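Local coordinates for protein fluvirucin B1 DH domain from module 1 (Actinomadura vulgaris, PDB 6OBV) that probably dehydrates the beta-hydroxyacyl intermediate made by module 1 of the fluvirucin B1 polyketide synthase, leaving a carbon-carbon double bond, at residues Q32-V44 and G81-V93. Residues are numbered along the deposited sequence; the frame is centred on the assembly and turned at random.
Sequences QAAVDHPMLGAAV and GFVELAVRAGDEV
H37 meets E84 ring edge to carboxylate: NE2 gives its hydrogen to E84 OE2 in a fairly straight bond of 2.6 Å, arriving on the anti side of the oxygen. The ring and carboxylate planes are 25° apart. The other ring nitrogen, ND1, accepts the backbone N-H of M39, so both ends of the imidazole are tied and its rotation is fixed. E84 reaches the ring by bending at chi2 (74°), and its oxygens also take the backbone N-H groups of G224 and I225. Alongside, R88 CG lies 3.4 Å from H37 CD2. The segments belong to the N-terminal half of a double-hotdog dehydratase fold: helix 81-92 is part of the hotdog helix, and strand 40-44, paired with strand 33-34, runs past it at 46°. Among buried residues, M39 bends at chi3 to bring CE 3.6 Å from L85 CD2; L40 CG touches the same methyl at 3.7 Å. Toward the C-terminal end of the helix, V35 CG1 sits over one face of the R88 guanidinium, off-centre toward NH2. Within the helix, NH1 gives a nearly straight salt bridge to E92 OE1, which lies in the guanidinium plane and limits its turning, while E92 OE2 reaches A34 O through a water that donates to both oxygens.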
ATOM      1  N   GLN A  32       3.420  -4.917   5.630  1.00 40.67           N
ATOM      2  CA  GLN A  32       3.591  -3.477   5.557  1.00 39.12           C
ATOM      3  C   GLN A  32       4.093  -2.965   6.905  1.00 36.90           C
ATOM      4  O   GLN A  32       4.375  -3.738   7.823  1.00 40.34           O
ATOM      5  CB  GLN A  32       2.269  -2.812   5.158  1.00 35.63           C
ATOM      6  CG  GLN A  32       1.495  -3.606   4.103  1.00 31.36           C
ATOM      7  CD  GLN A  32       0.121  -3.028   3.831  1.00 34.68           C
ATOM      8  OE1 GLN A  32      -0.275  -2.021   4.433  1.00 40.64           O
ATOM      9  NE2 GLN A  32      -0.617  -3.660   2.920  1.00 24.82           N
ATOM     10  N   ALA A  33       4.201  -1.645   7.026  1.00 34.38           N
ATOM     11  CA  ALA A  33       4.596  -1.007   8.273  1.00 36.96           C
ATOM     12  C   ALA A  33       3.376  -0.343   8.899  1.00 37.91           C
ATOM     13  O   ALA A  33       2.519   0.193   8.192  1.00 31.16           O
ATOM     14  CB  ALA A  33       5.707   0.031   8.041  1.00 27.09           C
ATOM     15  N   ALA A  34       3.284  -0.383  10.221  1.00 34.76           N
ATOM     16  CA  ALA A  34       2.152   0.279  10.845  1.00 36.23           C
ATOM     17  C   ALA A  34       2.442   1.768  10.975  1.00 36.95           C
ATOM     18  O   ALA A  34       3.596   2.182  11.114  1.00 34.08           O
ATOM     19  CB  ALA A  34       1.846  -0.336  12.208  1.00 30.46           C
ATOM     20  N   VAL A  35       1.386   2.577  10.883  1.00 36.63           N
ATOM     21  CA  VAL A  35       1.441   4.012  11.145  1.00 37.08           C
ATOM     22  C   VAL A  35       0.470   4.296  12.277  1.00 35.24           C
ATOM     23  O   VAL A  35      -0.712   3.935  12.187  1.00 31.09           O
ATOM     24  CB  VAL A  35       1.068   4.853   9.906  1.00 36.81           C
ATOM     25  CG1 VAL A  35       1.117   6.348  10.237  1.00 38.72           C
ATOM     26  CG2 VAL A  35       1.964   4.532   8.712  1.00 32.80           C
ATOM     27  N   ASP A  36       0.962   4.944  13.335  1.00 32.93           N
ATOM     28  CA  ASP A  36       0.134   5.297  14.492  1.00 39.70           C
ATOM     29  C   ASP A  36      -0.392   6.717  14.312  1.00 40.62           C
ATOM     30  O   ASP A  36       0.238   7.697  14.708  1.00 43.20           O
ATOM     31  CB  ASP A  36       0.912   5.157  15.793  1.00 49.13           C
ATOM     32  CG  ASP A  36       0.054   5.477  17.014  1.00 64.80           C
ATOM     33  OD1 ASP A  36      -1.160   5.172  16.980  1.00 67.55           O
ATOM     34  OD2 ASP A  36       0.592   6.011  18.013  1.00 75.12           O
ATOM     35  N   HIS A  37      -1.578   6.821  13.724  1.00 38.33           N
ATOM     36  CA  HIS A  37      -2.208   8.086  13.410  1.00 32.99           C
ATOM     37  C   HIS A  37      -3.700   7.820  13.320  1.00 31.74           C
ATOM     38  O   HIS A  37      -4.093   6.720  12.927  1.00 36.90           O
ATOM     39  CB  HIS A  37      -1.665   8.647  12.088  1.00 35.49           C
ATOM     40  CG  HIS A  37      -2.125  10.039  11.792  1.00 36.69           C
ATOM     41  ND1 HIS A  37      -3.308  10.306  11.140  1.00 32.04           N
ATOM     42  CD2 HIS A  37      -1.565  11.240  12.065  1.00 32.48           C
ATOM     43  CE1 HIS A  37      -3.460  11.614  11.027  1.00 30.52           C
ATOM     44  NE2 HIS A  37      -2.411  12.203  11.572  1.00 37.26           N
ATOM     45  N   PRO A  38      -4.560   8.780  13.703  1.00 33.13           N
ATOM     46  CA  PRO A  38      -6.013   8.507  13.685  1.00 29.32           C
ATOM     47  C   PRO A  38      -6.607   8.308  12.298  1.00 29.06           C
ATOM     48  O   PRO A  38      -7.669   7.686  12.182  1.00 28.32           O
ATOM     49  CB  PRO A  38      -6.613   9.747  14.371  1.00 34.59           C
ATOM     50  CG  PRO A  38      -5.512  10.275  15.247  1.00 28.45           C
ATOM     51  CD  PRO A  38      -4.245  10.015  14.450  1.00 37.56           C
ATOM     52  N   MET A  39      -5.982   8.815  11.238  1.00 25.42           N
ATOM     53  CA  MET A  39      -6.568   8.705   9.914  1.00 25.50           C
ATOM     54  C   MET A  39      -5.777   7.813   8.979  1.00 28.38           C
ATOM     55  O   MET A  39      -6.330   7.379   7.963  1.00 28.99           O
ATOM     56  CB  MET A  39      -6.708  10.093   9.261  1.00 25.21           C
ATOM     57  CG  MET A  39      -7.460  11.097  10.111  1.00 32.54           C
ATOM     58  SD  MET A  39      -7.935  12.584   9.196  1.00 33.22           S
ATOM     59  CE  MET A  39      -6.379  13.404   9.002  1.00 29.73           C
ATOM     60  N   LEU A  40      -4.509   7.541   9.291  1.00 21.21           N
ATOM     61  CA  LEU A  40      -3.654   6.671   8.488  1.00 30.41           C
ATOM     62  C   LEU A  40      -3.139   5.529   9.345  1.00 31.74           C
ATOM     63  O   LEU A  40      -2.673   5.759  10.465  1.00 29.52           O
ATOM     64  CB  LEU A  40      -2.462   7.428   7.921  1.00 28.51           C
ATOM     65  CG  LEU A  40      -2.820   8.618   7.064  1.00 23.10           C
ATOM     66  CD1 LEU A  40      -1.590   9.458   6.983  1.00 18.46           C
ATOM     67  CD2 LEU A  40      -3.308   8.151   5.678  1.00 30.14           C
ATOM     68  N   GLY A  41      -3.194   4.313   8.807  1.00 25.92           N
ATOM     69  CA  GLY A  41      -2.806   3.136   9.548  1.00 26.88           C
ATOM     70  C   GLY A  41      -1.712   2.288   8.923  1.00 33.05           C
ATOM     71  O   GLY A  41      -1.270   1.320   9.557  1.00 36.88           O
ATOM     72  N   ALA A  42      -1.252   2.616   7.709  1.00 26.07           N
ATOM     73  CA  ALA A  42      -0.282   1.750   7.042  1.00 29.19           C
ATOM     74  C   ALA A  42       0.645   2.546   6.133  1.00 31.53           C
ATOM     75  O   ALA A  42       0.213   3.487   5.465  1.00 25.98           O
ATOM     76  CB  ALA A  42      -0.990   0.657   6.231  1.00 29.47           C
ATOM     77  N   ALA A  43       1.924   2.162   6.104  1.00 34.48           N
ATOM     78  CA  ALA A  43       2.885   2.721   5.152  1.00 34.60           C
ATOM     79  C   ALA A  43       3.384   1.606   4.248  1.00 28.81           C
ATOM     80  O   ALA A  43       3.907   0.597   4.730  1.00 34.98           O
ATOM     81  CB  ALA A  43       4.066   3.393   5.861  1.00 36.45           C
ATOM     82  N   VAL A  44       3.202   1.767   2.949  1.00 31.71           N
ATOM     83  CA  VAL A  44       3.680   0.789   1.986  1.00 34.38           C
ATOM     84  C   VAL A  44       4.842   1.440   1.245  1.00 33.25           C
ATOM     85  O   VAL A  44       4.648   2.321   0.402  1.00 28.14           O
ATOM     86  CB  VAL A  44       2.575   0.326   1.029  1.00 43.53           C
ATOM     87  CG1 VAL A  44       3.139  -0.645   0.006  1.00 42.60           C
ATOM     88  CG2 VAL A  44       1.432  -0.332   1.809  1.00 42.89           C
ATOM     89  N   GLY A  81      -7.449  19.149   7.147  1.00 24.38           N
ATOM     90  CA  GLY A  81      -7.225  17.720   7.230  1.00 20.15           C
ATOM     91  C   GLY A  81      -6.199  17.260   6.219  1.00 25.97           C
ATOM     92  O   GLY A  81      -5.403  16.353   6.491  1.00 27.12           O
ATOM     93  N   PHE A  82      -6.195  17.887   5.039  1.00 28.73           N
ATOM     94  CA  PHE A  82      -5.217  17.524   4.023  1.00 27.16           C
ATOM     95  C   PHE A  82      -3.826  17.975   4.430  1.00 26.69           C
ATOM     96  O   PHE A  82      -2.840  17.285   4.154  1.00 29.18           O
ATOM     97  CB  PHE A  82      -5.629  18.119   2.679  1.00 24.86           C
ATOM     98  CG  PHE A  82      -6.854  17.476   2.092  1.00 22.60           C
ATOM     99  CD1 PHE A  82      -6.855  16.125   1.779  1.00 23.29           C
ATOM    100  CD2 PHE A  82      -8.009  18.215   1.880  1.00 23.07           C
ATOM    101  CE1 PHE A  82      -7.988  15.525   1.244  1.00 26.88           C
ATOM    102  CE2 PHE A  82      -9.148  17.616   1.351  1.00 28.04           C
ATOM    103  CZ  PHE A  82      -9.136  16.279   1.027  1.00 26.71           C
ATOM    104  N   VAL A  83      -3.731  19.136   5.083  1.00 21.20           N
ATOM    105  CA  VAL A  83      -2.471  19.564   5.677  1.00 26.92           C
ATOM    106  C   VAL A  83      -1.984  18.513   6.666  1.00 26.43           C
ATOM    107  O   VAL A  83      -0.804  18.148   6.688  1.00 31.94           O
ATOM    108  CB  VAL A  83      -2.640  20.936   6.362  1.00 24.59           C
ATOM    109  CG1 VAL A  83      -1.538  21.158   7.372  1.00 22.14           C
ATOM    110  CG2 VAL A  83      -2.679  22.091   5.344  1.00 18.75           C
ATOM    111  N   GLU A  84      -2.886  18.019   7.515  1.00 26.43           N
ATOM    112  CA  GLU A  84      -2.483  17.018   8.500  1.00 27.51           C
ATOM    113  C   GLU A  84      -2.047  15.717   7.827  1.00 30.56           C
ATOM    114  O   GLU A  84      -1.058  15.094   8.240  1.00 33.15           O
ATOM    115  CB  GLU A  84      -3.612  16.740   9.495  1.00 23.55           C
ATOM    116  CG  GLU A  84      -3.381  15.461  10.345  1.00 19.76           C
ATOM    117  CD  GLU A  84      -2.312  15.646  11.439  1.00 28.75           C
ATOM    118  OE1 GLU A  84      -1.746  16.766  11.533  1.00 32.20           O
ATOM    119  OE2 GLU A  84      -2.049  14.678  12.208  1.00 26.71           O
ATOM    120  N   LEU A  85      -2.758  15.307   6.779  1.00 26.66           N
ATOM    121  CA  LEU A  85      -2.411  14.070   6.087  1.00 26.96           C
ATOM    122  C   LEU A  85      -1.061  14.187   5.399  1.00 26.04           C
ATOM    123  O   LEU A  85      -0.213  13.288   5.499  1.00 30.40           O
ATOM    124  CB  LEU A  85      -3.498  13.729   5.070  1.00 21.16           C
ATOM    125  CG  LEU A  85      -4.758  13.165   5.715  1.00 22.43           C
ATOM    126  CD1 LEU A  85      -5.906  12.999   4.728  1.00 19.12           C
ATOM    127  CD2 LEU A  85      -4.440  11.825   6.409  1.00 20.87           C
ATOM    128  N   ALA A  86      -0.851  15.294   4.687  1.00 22.72           N
ATOM    129  CA  ALA A  86       0.394  15.503   3.968  1.00 22.98           C
ATOM    130  C   ALA A  86       1.579  15.596   4.930  1.00 28.63           C
ATOM    131  O   ALA A  86       2.654  15.050   4.662  1.00 25.56           O
ATOM    132  CB  ALA A  86       0.281  16.770   3.109  1.00 22.59           C
ATOM    133  N   VAL A  87       1.408  16.277   6.062  1.00 23.90           N
ATOM    134  CA  VAL A  87       2.526  16.413   6.991  1.00 22.69           C
ATOM    135  C   VAL A  87       2.869  15.068   7.627  1.00 26.59           C
ATOM    136  O   VAL A  87       4.048  14.712   7.756  1.00 33.04           O
ATOM    137  CB  VAL A  87       2.212  17.493   8.039  1.00 21.09           C
ATOM    138  CG1 VAL A  87       3.161  17.339   9.227  1.00 33.31           C
ATOM    139  CG2 VAL A  87       2.367  18.882   7.408  1.00 23.84           C
ATOM    140  N   ARG A  88       1.853  14.290   8.014  1.00 22.48           N
ATOM    141  CA  ARG A  88       2.123  12.977   8.591  1.00 20.82           C
ATOM    142  C   ARG A  88       2.887  12.086   7.616  1.00 27.08           C
ATOM    143  O   ARG A  88       3.790  11.340   8.018  1.00 30.19           O
ATOM    144  CB  ARG A  88       0.819  12.310   9.017  1.00 30.56           C
ATOM    145  CG  ARG A  88       1.009  11.025   9.827  1.00 29.56           C
ATOM    146  CD  ARG A  88       2.040  11.231  10.907  1.00 31.87           C
ATOM    147  NE  ARG A  88       2.278  10.008  11.683  1.00 39.10           N
ATOM    148  CZ  ARG A  88       3.087   9.020  11.308  1.00 36.62           C
ATOM    149  NH1 ARG A  88       3.754   9.094  10.164  1.00 31.20           N
ATOM    150  NH2 ARG A  88       3.239   7.954  12.083  1.00 45.31           N
ATOM    151  N   ALA A  89       2.555  12.152   6.323  1.00 26.06           N
ATOM    152  CA  ALA A  89       3.319  11.370   5.355  1.00 27.22           C
ATOM    153  C   ALA A  89       4.741  11.897   5.245  1.00 27.00           C
ATOM    154  O   ALA A  89       5.693  11.119   5.126  1.00 30.11           O
ATOM    155  CB  ALA A  89       2.624  11.389   3.996  1.00 22.94           C
ATOM    156  N   GLY A  90       4.907  13.218   5.324  1.00 28.03           N
ATOM    157  CA  GLY A  90       6.246  13.776   5.376  1.00 28.49           C
ATOM    158  C   GLY A  90       7.095  13.215   6.503  1.00 29.75           C
ATOM    159  O   GLY A  90       8.279  12.921   6.306  1.00 34.61           O
ATOM    160  N   ASP A  91       6.522  13.094   7.711  1.00 29.11           N
ATOM    161  CA  ASP A  91       7.285  12.530   8.825  1.00 31.16           C
ATOM    162  C   ASP A  91       7.752  11.117   8.524  1.00 34.25           C
ATOM    163  O   ASP A  91       8.820  10.698   8.980  1.00 33.37           O
ATOM    164  CB  ASP A  91       6.450  12.478  10.099  1.00 36.97           C
ATOM    165  CG  ASP A  91       5.999  13.817  10.542  1.00 42.15           C
ATOM    166  OD1 ASP A  91       6.665  14.806  10.179  1.00 45.93           O
ATOM    167  OD2 ASP A  91       4.967  13.872  11.240  1.00 42.73           O
ATOM    168  N   GLU A  92       6.940  10.356   7.797  1.00 28.41           N
ATOM    169  CA  GLU A  92       7.256   8.960   7.575  1.00 29.13           C
ATOM    170  C   GLU A  92       8.461   8.807   6.664  1.00 35.39           C
ATOM    171  O   GLU A  92       9.137   7.776   6.719  1.00 41.62           O
ATOM    172  CB  GLU A  92       6.016   8.257   7.002  1.00 32.12           C
ATOM    173  CG  GLU A  92       5.951   6.748   7.258  1.00 40.93           C
ATOM    174  CD  GLU A  92       5.765   6.391   8.733  1.00 41.87           C
ATOM    175  OE1 GLU A  92       5.335   7.258   9.541  1.00 39.06           O
ATOM    176  OE2 GLU A  92       6.044   5.223   9.071  1.00 44.18           O
ATOM    177  N   VAL A  93       8.767   9.817   5.850  1.00 35.42           N
ATOM    178  CA  VAL A  93       9.910   9.771   4.944  1.00 37.19           C
ATOM    179  C   VAL A  93      10.988  10.783   5.340  1.00 36.78           C
ATOM    180  O   VAL A  93      11.846  11.107   4.528  1.00 40.38           O
ATOM    181  CB  VAL A  93       9.478   9.973   3.479  1.00 39.96           C
ATOM    182  CG1 VAL A  93       8.776   8.729   2.944  1.00 41.39           C
ATOM    183  CG2 VAL A  93       8.594  11.176   3.340  1.00 37.67           C
TER
HETATM  184  O   HOH W   1       5.066   4.459  11.487  1.00 49.38           O